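Local coordinates for protein alpha-1,4-endofucoidanase (Mariniflexile fucanivorans, PDB 6DLH) that hydrolyses alpha-1,4 linkages inside fucoidan chains as a retaining endo-acting glycoside hydrolase of family 107, and carries several bound calcium ions, at residues A[30-33]-A[37-40]; A[249-254]-A[267-272]; A[279-284]-A[289-294]; A[326-329]-A[335-338]. One frame throughout, in Å; residues are numbered along the deposited sequence.

Contact 1: residues A[30-33]-A[37-40]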
loop_
_atom_site.group_PDB
_atom_site.type_symbol
_atom_site.label_atom_id
_atom_site.label_comp_id
_atom_site.label_asym_id
_atom_site.label_seq_id
_atom_site.Cartn_x
_atom_site.Cartn_y
_atom_site.Cartn_z
ATOM N N VAL A 30 -8.907 3.670 32.603
ATOM C CA VAL A 30 -8.991 2.230 32.392
ATOM C C VAL A 30 -9.565 1.566 33.644
ATOM O O VAL A 30 -9.029 1.754 34.734
ATOM C CB VAL A 30 -7.609 1.644 32.041
ATOM N N PRO A 31 -10.623 0.719 33.549
ATOM C CA PRO A 31 -11.172 0.244 32.274
ATOM C C PRO A 31 -12.053 1.228 31.507
ATOM O O PRO A 31 -12.902 1.902 32.088
ATOM C CB PRO A 31 -12.022 -0.971 32.680
ATOM C CG PRO A 31 -12.452 -0.678 34.103
ATOM C CD PRO A 31 -11.326 0.139 34.706
ATOM N N ASP A 32 -11.860 1.243 30.182
ATOM C CA ASP A 32 -12.444 2.196 29.254
ATOM C C ASP A 32 -13.911 1.854 29.006
ATOM O O ASP A 32 -14.222 0.745 28.589
ATOM C CB ASP A 32 -11.654 2.175 27.943
ATOM C CG ASP A 32 -11.999 3.285 26.968
ATOM O OD1 ASP A 32 -13.166 3.725 26.960
ATOM O OD2 ASP A 32 -11.093 3.687 26.217
ATOM N N PRO A 33 -14.864 2.790 29.230
ATOM C CA PRO A 33 -16.290 2.496 29.057
ATOM C C PRO A 33 -16.769 2.504 27.605
ATOM O O PRO A 33 -17.925 2.189 27.324
ATOM C CB PRO A 33 -16.972 3.620 29.855
ATOM C CG PRO A 33 -16.003 4.785 29.766
ATOM C CD PRO A 33 -14.620 4.166 29.702
ATOM N N LEU A 37 -17.635 -0.862 22.258
ATOM C CA LEU A 37 -18.750 -0.076 21.744
ATOM C C LEU A 37 -18.317 0.699 20.500
ATOM O O LEU A 37 -19.105 0.895 19.576
ATOM C CB LEU A 37 -19.252 0.885 22.830
ATOM C CG LEU A 37 -20.408 0.381 23.697
ATOM C CD1 LEU A 37 -20.658 1.337 24.859
ATOM C CD2 LEU A 37 -21.681 0.206 22.878
ATOM N N ARG A 38 -17.051 1.123 20.479
ATOM C CA ARG A 38 -16.572 1.943 19.381
ATOM C C ARG A 38 -16.292 1.095 18.138
ATOM O O ARG A 38 -15.891 1.638 17.110
ATOM C CB ARG A 38 -15.402 2.828 19.821
ATOM C CG ARG A 38 -14.159 2.084 20.282
ATOM C CD ARG A 38 -13.102 3.126 20.595
ATOM N NE ARG A 38 -12.103 2.598 21.506
ATOM C CZ ARG A 38 -12.146 2.702 22.832
ATOM N NH1 ARG A 38 -11.296 2.013 23.575
ATOM N NH2 ARG A 38 -13.035 3.492 23.407
ATOM N N ALA A 39 -16.530 -0.222 18.237
ATOM C CA ALA A 39 -16.418 -1.139 17.114
ATOM C C ALA A 39 -17.787 -1.731 16.785
ATOM O O ALA A 39 -17.884 -2.802 16.182
ATOM C CB ALA A 39 -15.402 -2.215 17.425
ATOM N N GLU A 40 -18.857 -1.018 17.157
ATOM C CA GLU A 40 -20.201 -1.548 16.974
ATOM C C GLU A 40 -20.508 -1.695 15.481
ATOM O O GLU A 40 -21.330 -2.524 15.085
ATOM C CB GLU A 40 -21.221 -0.684 17.724
ATOM C CG GLU A 40 -22.661 -0.869 17.272
ATOM C CD GLU A 40 -23.276 -2.242 17.511
ATOM O OE1 GLU A 40 -22.784 -2.977 18.408
ATOM O OE2 GLU A 40 -24.250 -2.579 16.790
#
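Asp32 and Arg38 join in a salt bridge across the N-terminal loop that precedes strand 46-49, an inner strand of the catalytic domain's parallel sheet, between 80-84 and 377-379. Arg38 is the side chain to follow. Its CG sits between the backbone N and the carbonyl carbon (chi1 62°), and from there CG, CD and NE run out in an extended chain, carrying the guanidinium from the 3-10 segment 37-40 towards residues 30-33. CB, CG and CD serve as the spacer; NE turns to a second acid, forming a salt bridge with Asp289. At the tip, Arg38 NH1 meets Asp32 OD2 at 3.1 Å, and Arg38 NH2 adds a weak bond to the same oxygen at 3.4 Å. The fit is imperfect: the carboxylate and guanidinium planes lie 49° apart, and NH1 approaches OD2 from above the carboxylate plane. One guanidinium thus serves two acids, Asp32 through its terminal nitrogens and Asp289 through NE, which probably helps to fix its orientation. Asp32 OD1 is engaged by the backbone N of Asn34, an interaction that helps set the carboxylate in place. Beside the salt bridge the packing is slight, with Leu37 CD1 lying 3.8 Å from the carbonyl oxygen of Pro33.

Contact 2: residues A[249-254]-A[267-272]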
loop_
_atom_site.group_PDB
_atom_site.type_symbol
_atom_site.label_atom_id
_atom_site.label_comp_id
_atom_site.label_asym_id
_atom_site.label_seq_id
_atom_site.Cartn_x
_atom_site.Cartn_y
_atom_site.Cartn_z
ATOM N N ARG A 249 0.998 -2.503 29.862
ATOM C CA ARG A 249 1.376 -1.105 29.703
ATOM C C ARG A 249 1.670 -0.815 28.235
ATOM O O ARG A 249 1.284 0.236 27.725
ATOM C CB ARG A 249 2.553 -0.725 30.610
ATOM C CG ARG A 249 2.180 -0.507 32.071
ATOM C CD ARG A 249 1.270 0.686 32.293
ATOM N NE ARG A 249 0.936 0.889 33.697
ATOM C CZ ARG A 249 -0.004 1.719 34.140
ATOM N NH1 ARG A 249 -0.239 1.825 35.438
ATOM N NH2 ARG A 249 -0.711 2.442 33.289
ATOM N N ILE A 250 2.357 -1.760 27.576
ATOM C CA ILE A 250 2.631 -1.676 26.151
ATOM C C ILE A 250 1.311 -1.687 25.380
ATOM O O ILE A 250 1.131 -0.893 24.461
ATOM C CB ILE A 250 3.591 -2.793 25.698
ATOM C CG1 ILE A 250 4.807 -2.899 26.626
ATOM C CG2 ILE A 250 3.991 -2.588 24.245
ATOM C CD1 ILE A 250 5.793 -3.986 26.256
ATOM N N TYR A 251 0.387 -2.573 25.779
ATOM C CA TYR A 251 -0.932 -2.629 25.168
ATOM C C TYR A 251 -1.586 -1.253 25.244
ATOM O O TYR A 251 -2.207 -0.809 24.278
ATOM C CB TYR A 251 -1.780 -3.750 25.777
ATOM C CG TYR A 251 -1.295 -5.136 25.428
ATOM C CD1 TYR A 251 -1.640 -5.744 24.225
ATOM C CD2 TYR A 251 -0.468 -5.835 26.290
ATOM C CE1 TYR A 251 -1.182 -7.012 23.899
ATOM C CE2 TYR A 251 0.002 -7.101 25.976
ATOM C CZ TYR A 251 -0.360 -7.694 24.780
ATOM O OH TYR A 251 0.117 -8.938 24.478
ATOM N N GLN A 252 -1.397 -0.587 26.390
ATOM C CA GLN A 252 -1.948 0.733 26.659
ATOM C C GLN A 252 -1.277 1.777 25.769
ATOM O O GLN A 252 -1.953 2.624 25.188
ATOM C CB GLN A 252 -1.745 1.107 28.128
ATOM C CG GLN A 252 -2.514 2.356 28.538
ATOM C CD GLN A 252 -2.399 2.659 30.012
ATOM O OE1 GLN A 252 -1.382 2.364 30.643
ATOM N NE2 GLN A 252 -3.444 3.258 30.566
ATOM N N ALA A 253 0.054 1.702 25.674
ATOM C CA ALA A 253 0.823 2.682 24.927
ATOM C C ALA A 253 0.310 2.743 23.490
ATOM O O ALA A 253 0.067 3.826 22.958
ATOM C CB ALA A 253 2.297 2.352 24.993
ATOM N N PHE A 254 0.103 1.558 22.902
ATOM C CA PHE A 254 -0.301 1.420 21.513
ATOM C C PHE A 254 -1.729 1.929 21.330
ATOM O O PHE A 254 -1.987 2.729 20.430
ATOM C CB PHE A 254 -0.084 -0.020 21.050
ATOM C CG PHE A 254 1.324 -0.343 20.626
ATOM C CD1 PHE A 254 2.396 -0.144 21.486
ATOM C CD2 PHE A 254 1.582 -0.871 19.369
ATOM C CE1 PHE A 254 3.693 -0.453 21.094
ATOM C CE2 PHE A 254 2.878 -1.172 18.974
ATOM C CZ PHE A 254 3.933 -0.962 19.836
ATOM N N ILE A 267 -9.440 -1.208 18.265
ATOM C CA ILE A 267 -8.094 -1.762 18.394
ATOM C C ILE A 267 -8.192 -3.272 18.588
ATOM O O ILE A 267 -9.080 -3.745 19.300
ATOM C CB ILE A 267 -7.315 -1.118 19.571
ATOM C CG1 ILE A 267 -7.509 0.403 19.684
ATOM C CG2 ILE A 267 -5.842 -1.512 19.553
ATOM C CD1 ILE A 267 -7.138 1.194 18.442
ATOM N N ALA A 268 -7.252 -4.007 17.977
ATOM C CA ALA A 268 -7.150 -5.445 18.171
ATOM C C ALA A 268 -5.682 -5.855 18.188
ATOM O O ALA A 268 -4.913 -5.393 17.354
ATOM C CB ALA A 268 -7.908 -6.185 17.092
ATOM N N PHE A 269 -5.329 -6.754 19.119
ATOM C CA PHE A 269 -3.987 -7.299 19.241
ATOM C C PHE A 269 -4.017 -8.800 18.965
ATOM O O PHE A 269 -4.897 -9.500 19.451
ATOM C CB PHE A 269 -3.447 -7.047 20.653
ATOM C CG PHE A 269 -3.284 -5.590 21.005
ATOM C CD1 PHE A 269 -4.335 -4.869 21.552
ATOM C CD2 PHE A 269 -2.080 -4.938 20.776
ATOM C CE1 PHE A 269 -4.183 -3.529 21.870
ATOM C CE2 PHE A 269 -1.928 -3.596 21.095
ATOM C CZ PHE A 269 -2.983 -2.896 21.637
ATOM N N ASN A 270 -3.044 -9.288 18.189
ATOM C CA ASN A 270 -2.928 -10.716 17.949
ATOM C C ASN A 270 -2.192 -11.375 19.115
ATOM O O ASN A 270 -0.961 -11.348 19.167
ATOM C CB ASN A 270 -2.205 -11.032 16.641
ATOM C CG ASN A 270 -2.199 -12.514 16.326
ATOM O OD1 ASN A 270 -2.799 -13.312 17.048
ATOM N ND2 ASN A 270 -1.530 -12.894 15.252
ATOM N N ASN A 271 -2.962 -11.983 20.025
ATOM C CA ASN A 271 -2.406 -12.754 21.130
ATOM C C ASN A 271 -2.676 -14.244 20.912
ATOM O O ASN A 271 -2.864 -14.995 21.873
ATOM C CB ASN A 271 -2.929 -12.271 22.488
ATOM C CG ASN A 271 -2.500 -10.861 22.844
ATOM O OD1 ASN A 271 -1.332 -10.503 22.696
ATOM N ND2 ASN A 271 -3.444 -10.050 23.294
ATOM N N SER A 272 -2.663 -14.666 19.639
ATOM C CA SER A 272 -2.776 -16.062 19.238
ATOM C C SER A 272 -4.232 -16.519 19.168
ATOM O O SER A 272 -5.139 -15.871 19.695
ATOM C CB SER A 272 -1.947 -16.981 20.111
ATOM O OG SER A 272 -0.564 -16.697 19.951
#
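Aromatic contacts dominate where Tyr251 and Phe254 of helix 249-259 settle against Phe269 of strand 266-269. The tyrosine presents its edge to the phenylalanine face in an edge-to-face pair, the planes at 75° and the ring centroids 4.9 Å apart. CD1 of Tyr251 does the touching, lying over the centre of the Phe269 ring and 3.6 Å from its CD2. Phe254 comes from another direction: its CB reaches the edge of the same ring, 4.0 Å from Phe269 CE2. The helix backbone joins in as well, with Tyr251 O 3.5 Å from Phe269 CZ. This is part of a beta-alpha-beta crossover, the helix leading from strand 222-226 into its parallel neighbour 266-269, in a fold consistent with the (beta/alpha)8-like barrels of the related GH29 enzymes. Phe225, on strand 222-226, meets both Phe254 and Phe269, and Met232 touches Tyr251 and Phe269.

Polar interactions take over beyond the strand end. The hydroxyl of the buried Tyr251 donates to Asn271 OD1 at 2.8 Å, tilted 33° from the carbonyl plane, the two side chains arriving from opposite directions. An Asx turn precedes this amide: Asn270 OD1 accepts from the backbone N of Ser272 at 2.9 Å.

Contact 3: residues A[279-284]-A[289-294]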
loop_
_atom_site.group_PDB
_atom_site.type_symbol
_atom_site.label_atom_id
_atom_site.label_comp_id
_atom_site.label_asym_id
_atom_site.label_seq_id
_atom_site.Cartn_x
_atom_site.Cartn_y
_atom_site.Cartn_z
ATOM N N ASN A 279 -13.749 -20.910 23.781
ATOM C CA ASN A 279 -13.785 -19.653 23.054
ATOM C C ASN A 279 -12.665 -19.668 22.018
ATOM O O ASN A 279 -11.500 -19.876 22.353
ATOM C CB ASN A 279 -13.767 -18.443 23.990
ATOM C CG ASN A 279 -14.180 -17.158 23.305
ATOM O OD1 ASN A 279 -13.760 -16.872 22.184
ATOM N ND2 ASN A 279 -15.006 -16.374 23.972
ATOM N N PRO A 280 -12.991 -19.506 20.715
ATOM C CA PRO A 280 -11.968 -19.502 19.667
ATOM C C PRO A 280 -11.098 -18.246 19.673
ATOM O O PRO A 280 -10.134 -18.172 18.912
ATOM C CB PRO A 280 -12.784 -19.563 18.368
ATOM C CG PRO A 280 -14.110 -18.938 18.747
ATOM C CD PRO A 280 -14.356 -19.374 20.181
ATOM N N PHE A 281 -11.456 -17.263 20.514
ATOM C CA PHE A 281 -10.682 -16.037 20.605
ATOM C C PHE A 281 -9.965 -15.972 21.951
ATOM O O PHE A 281 -10.591 -16.123 22.999
ATOM C CB PHE A 281 -11.570 -14.806 20.399
ATOM C CG PHE A 281 -12.461 -14.846 19.180
ATOM C CD1 PHE A 281 -11.924 -14.818 17.901
ATOM C CD2 PHE A 281 -13.843 -14.900 19.315
ATOM C CE1 PHE A 281 -12.744 -14.860 16.784
ATOM C CE2 PHE A 281 -14.664 -14.953 18.198
ATOM C CZ PHE A 281 -14.112 -14.917 16.931
ATOM N N THR A 282 -8.643 -15.766 21.900
ATOM C CA THR A 282 -7.872 -15.357 23.064
ATOM C C THR A 282 -8.566 -14.161 23.725
ATOM O O THR A 282 -9.059 -13.264 23.042
ATOM C CB THR A 282 -6.414 -15.078 22.671
ATOM O OG1 THR A 282 -5.831 -16.333 22.324
ATOM C CG2 THR A 282 -5.598 -14.452 23.781
ATOM N N SER A 283 -8.624 -14.179 25.061
ATOM C CA SER A 283 -9.384 -13.212 25.838
ATOM C C SER A 283 -8.930 -11.779 25.557
ATOM O O SER A 283 -7.758 -11.522 25.292
ATOM C CB SER A 283 -9.294 -13.530 27.307
ATOM O OG SER A 283 -10.385 -12.944 27.999
ATOM N N ALA A 284 -9.882 -10.846 25.628
ATOM C CA ALA A 284 -9.612 -9.436 25.404
ATOM C C ALA A 284 -8.659 -8.896 26.472
ATOM O O ALA A 284 -8.824 -9.175 27.661
ATOM C CB ALA A 284 -10.915 -8.674 25.414
ATOM N N ASP A 289 -10.812 -3.667 21.287
ATOM C CA ASP A 289 -12.186 -3.324 20.959
ATOM C C ASP A 289 -12.806 -4.471 20.168
ATOM O O ASP A 289 -14.021 -4.637 20.171
ATOM C CB ASP A 289 -12.276 -2.013 20.171
ATOM C CG ASP A 289 -11.816 -0.797 20.955
ATOM O OD1 ASP A 289 -12.572 -0.356 21.843
ATOM O OD2 ASP A 289 -10.711 -0.307 20.676
ATOM N N TYR A 290 -11.956 -5.236 19.470
ATOM C CA TYR A 290 -12.398 -6.418 18.743
ATOM C C TYR A 290 -11.313 -7.488 18.778
ATOM O O TYR A 290 -10.156 -7.199 19.085
ATOM C CB TYR A 290 -12.824 -6.071 17.310
ATOM C CG TYR A 290 -11.741 -5.609 16.366
ATOM C CD1 TYR A 290 -11.109 -4.380 16.528
ATOM C CD2 TYR A 290 -11.380 -6.379 15.273
ATOM C CE1 TYR A 290 -10.129 -3.942 15.649
ATOM C CE2 TYR A 290 -10.407 -5.955 14.379
ATOM C CZ TYR A 290 -9.784 -4.731 14.564
ATOM O OH TYR A 290 -8.828 -4.321 13.682
ATOM N N THR A 291 -11.710 -8.723 18.453
ATOM C CA THR A 291 -10.775 -9.833 18.410
ATOM C C THR A 291 -10.023 -9.804 17.089
ATOM O O THR A 291 -10.639 -9.709 16.031
ATOM C CB THR A 291 -11.479 -11.181 18.614
ATOM O OG1 THR A 291 -12.415 -11.381 17.555
ATOM C CG2 THR A 291 -12.191 -11.259 19.946
ATOM N N PHE A 292 -8.692 -9.888 17.176
ATOM C CA PHE A 292 -7.841 -9.999 16.005
ATOM C C PHE A 292 -8.335 -11.161 15.144
ATOM O O PHE A 292 -8.492 -11.020 13.924
ATOM C CB PHE A 292 -6.383 -10.185 16.428
ATOM C CG PHE A 292 -5.375 -10.032 15.319
ATOM C CD1 PHE A 292 -5.060 -11.099 14.491
ATOM C CD2 PHE A 292 -4.723 -8.824 15.116
ATOM C CE1 PHE A 292 -4.121 -10.959 13.479
ATOM C CE2 PHE A 292 -3.787 -8.683 14.102
ATOM C CZ PHE A 292 -3.490 -9.750 13.284
ATOM N N GLY A 293 -8.570 -12.302 15.805
ATOM C CA GLY A 293 -9.283 -13.433 15.230
ATOM C C GLY A 293 -8.489 -14.165 14.149
ATOM O O GLY A 293 -9.028 -14.488 13.101
ATOM N N HIS A 294 -7.211 -14.433 14.423
ATOM C CA HIS A 294 -6.374 -15.276 13.584
ATOM C C HIS A 294 -6.986 -16.679 13.535
ATOM O O HIS A 294 -7.442 -17.192 14.554
ATOM C CB HIS A 294 -4.969 -15.277 14.189
ATOM C CG HIS A 294 -3.893 -15.854 13.335
ATOM N ND1 HIS A 294 -3.659 -17.221 13.261
ATOM C CD2 HIS A 294 -2.935 -15.260 12.587
ATOM C CE1 HIS A 294 -2.626 -17.443 12.472
ATOM N NE2 HIS A 294 -2.162 -16.259 12.051
HETATM O O HOH W 1 -8.707 -16.447 16.767
#
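The backbones of 279-284 and 289-294, both irregular, come closest where Phe281 CA lies 6.1 Å from Gly293 CA, the glycine adopting a positive phi of 71°. The Phe281 ring lies between them. Thr291 rests over one face of its ring: OG1 stands 3.5 Å from Phe281 CD1, set towards the rim, and Thr291 CB makes an off-centre CH-pi contact with the ring, 4.2 Å from its centroid. The threonine methyl, CG2, reaches further back, to 3.6 Å from Phe281 CB. Gly293 CA meets the ring edge instead, whereas Pro280 CG backs the opposite face, so the aromatic group is sandwiched between proline and threonine. An Asx turn sets the phenylalanine backbone, Asn279 OD1 accepting from Phe281 N at 2.9 Å. A water makes the polar connection between the segments, donating to Pro280 O at 3.1 Å and to His294 O at 2.7 Å.

This loop-to-loop packing follows strand 266-269 in the alpha/beta domain. Leu315 of helix 307-321 touches both Pro280 and Phe281, and farther along the loop the side chain of Tyr290 packs against strands 222-226 and 266-269.

Contact 4: residues A[326-329]-A[335-338]. With CA (calcium ion), chain E.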
loop_
_atom_site.group_PDB
_atom_site.type_symbol
_atom_site.label_atom_id
_atom_site.label_comp_id
_atom_site.label_asym_id
_atom_site.label_seq_id
_atom_site.Cartn_x
_atom_site.Cartn_y
_atom_site.Cartn_z
ATOM N N ALA A 326 -17.791 -11.252 21.605
ATOM C CA ALA A 326 -16.785 -12.290 21.768
ATOM C C ALA A 326 -16.769 -12.876 23.179
ATOM O O ALA A 326 -16.476 -14.058 23.344
ATOM C CB ALA A 326 -15.427 -11.760 21.387
ATOM N N PHE A 327 -17.043 -12.053 24.202
ATOM C CA PHE A 327 -16.666 -12.458 25.547
ATOM C C PHE A 327 -17.818 -12.319 26.540
ATOM O O PHE A 327 -17.591 -11.946 27.685
ATOM C CB PHE A 327 -15.400 -11.720 25.987
ATOM C CG PHE A 327 -14.232 -11.929 25.062
ATOM C CD1 PHE A 327 -13.676 -13.195 24.898
ATOM C CD2 PHE A 327 -13.705 -10.876 24.326
ATOM C CE1 PHE A 327 -12.609 -13.399 24.036
ATOM C CE2 PHE A 327 -12.638 -11.082 23.463
ATOM C CZ PHE A 327 -12.090 -12.341 23.323
ATOM N N ARG A 328 -19.036 -12.681 26.124
ATOM C CA ARG A 328 -20.168 -12.621 27.038
ATOM C C ARG A 328 -20.293 -13.937 27.807
ATOM O O ARG A 328 -21.359 -14.252 28.330
ATOM C CB ARG A 328 -21.456 -12.207 26.312
ATOM C CG ARG A 328 -21.903 -10.787 26.626
ATOM C CD ARG A 328 -21.996 -9.789 25.488
ATOM N NE ARG A 328 -23.388 -9.490 25.178
ATOM C CZ ARG A 328 -23.867 -8.306 24.792
ATOM N NH1 ARG A 328 -23.075 -7.253 24.667
ATOM N NH2 ARG A 328 -25.153 -8.184 24.527
ATOM N N ASP A 329 -19.172 -14.664 27.925
ATOM C CA ASP A 329 -19.173 -16.046 28.379
ATOM C C ASP A 329 -18.309 -16.221 29.630
ATOM O O ASP A 329 -18.200 -17.325 30.149
ATOM C CB ASP A 329 -18.760 -16.996 27.244
ATOM C CG ASP A 329 -17.322 -16.843 26.751
ATOM O OD1 ASP A 329 -16.694 -15.802 27.030
ATOM O OD2 ASP A 329 -16.834 -17.775 26.085
ATOM N N ASN A 335 -15.595 -6.482 29.364
ATOM C CA ASN A 335 -15.229 -6.907 28.020
ATOM C C ASN A 335 -16.467 -7.316 27.226
ATOM O O ASN A 335 -16.350 -7.990 26.204
ATOM C CB ASN A 335 -14.161 -8.009 28.036
ATOM C CG ASN A 335 -14.607 -9.322 28.650
ATOM O OD1 ASN A 335 -15.795 -9.565 28.866
ATOM N ND2 ASN A 335 -13.653 -10.189 28.935
ATOM N N ASP A 336 -17.644 -6.881 27.683
ATOM C CA ASP A 336 -18.903 -7.427 27.201
ATOM C C ASP A 336 -19.324 -6.802 25.875
ATOM O O ASP A 336 -20.284 -7.270 25.265
ATOM C CB ASP A 336 -20.011 -7.308 28.250
ATOM C CG ASP A 336 -20.047 -8.452 29.249
ATOM O OD1 ASP A 336 -19.089 -9.268 29.273
ATOM O OD2 ASP A 336 -21.040 -8.527 29.992
ATOM N N ASN A 337 -18.627 -5.748 25.437
ATOM C CA ASN A 337 -18.978 -5.103 24.181
ATOM C C ASN A 337 -17.914 -5.356 23.116
ATOM O O ASN A 337 -18.073 -4.906 21.986
ATOM C CB ASN A 337 -19.260 -3.605 24.331
ATOM C CG ASN A 337 -20.453 -3.320 25.215
ATOM O OD1 ASN A 337 -20.339 -2.560 26.175
ATOM N ND2 ASN A 337 -21.587 -3.929 24.907
ATOM N N VAL A 338 -16.845 -6.076 23.481
ATOM C CA VAL A 338 -15.809 -6.464 22.534
ATOM C C VAL A 338 -16.448 -7.283 21.404
ATOM O O VAL A 338 -17.237 -8.190 21.643
ATOM C CB VAL A 338 -14.664 -7.205 23.252
ATOM C CG1 VAL A 338 -13.625 -7.754 22.288
ATOM C CG2 VAL A 338 -14.002 -6.321 24.299
HETATM CA CA CA E . -17.518 -10.746 29.758
HETATM O O HOH W 2 -17.712 -9.398 24.225
HETATM O O HOH W 3 -19.377 -12.113 30.541
#
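With chi1 at 65°, Asn335 places CG between its backbone N and carbonyl carbon, bringing OD1 to the calcium ion; Asp336, with chi1 at -85°, turns its own OD1 to the same metal. The carbonyl oxygen of Phe327 arrives from the other segment. Their bonds to calcium measure 2.3 Å from Asn335 OD1, 2.2 Å from Asp336 OD1 and 2.4 Å from Phe327 O. A water is a fourth ligand, and Asp330 OD1 and the carbonyl oxygen of Arg332, from the chain between the two segments, complete the six. The loop is therefore wrapped around its ion, using amide, carboxylate and carbonyl oxygens together.

Beside the metal site, the two segments are tied by their backbones. Ala326 N donates to Val338 O at 3.1 Å, at the end of the type I beta turn that runs from Asn335 to Val338. A second water accepts from Phe327 N and donates to both Asn335 O and Val338 O, satisfying polar groups of both segments at one point. The Phe327 ring meets Val338 at its edge, Phe327 CE2 lying 3.7 Å from Val338 CG1, while Ala326 CB rests over one ring face.

Arg328 reaches across to the other segment. Its chain bends at chi2 and chi3, and Arg328 NH1 donates to Asp336 O at 2.9 Å in a nearly straight bond (173°) that lies in the guanidinium plane. Calcium probably offsets the mutual repulsion of the ligand oxygens, since Phe327 O and Asn335 OD1 stand only 3.2 Å apart without a hydrogen bond.

Overall arrangement
The four contacts form one connected patch on the same side of the chain's centre, showing how loops around a parallel sheet connect through one another. Contact 3 is the hub. It joins contact 2 through Ile267 O and Asp289 N, a probable hydrogen bond of 2.6 Å, and contact 1 through Arg38 NE and Asp289 OD1, a salt bridge of 3.0 Å. Asn279 ND2 also reaches Ala326 O at 2.8 Å, probably hydrogen-bonding contact 3 to contact 4; their centres are about 10 Å apart. Calcium, held in contact 4, lies about 11 Å from Thr291's side chain and 13 Å from Leu37's. Contact 1 packs against contact 4 through Leu37 and Asn337. Contacts 2 and 4 do not touch.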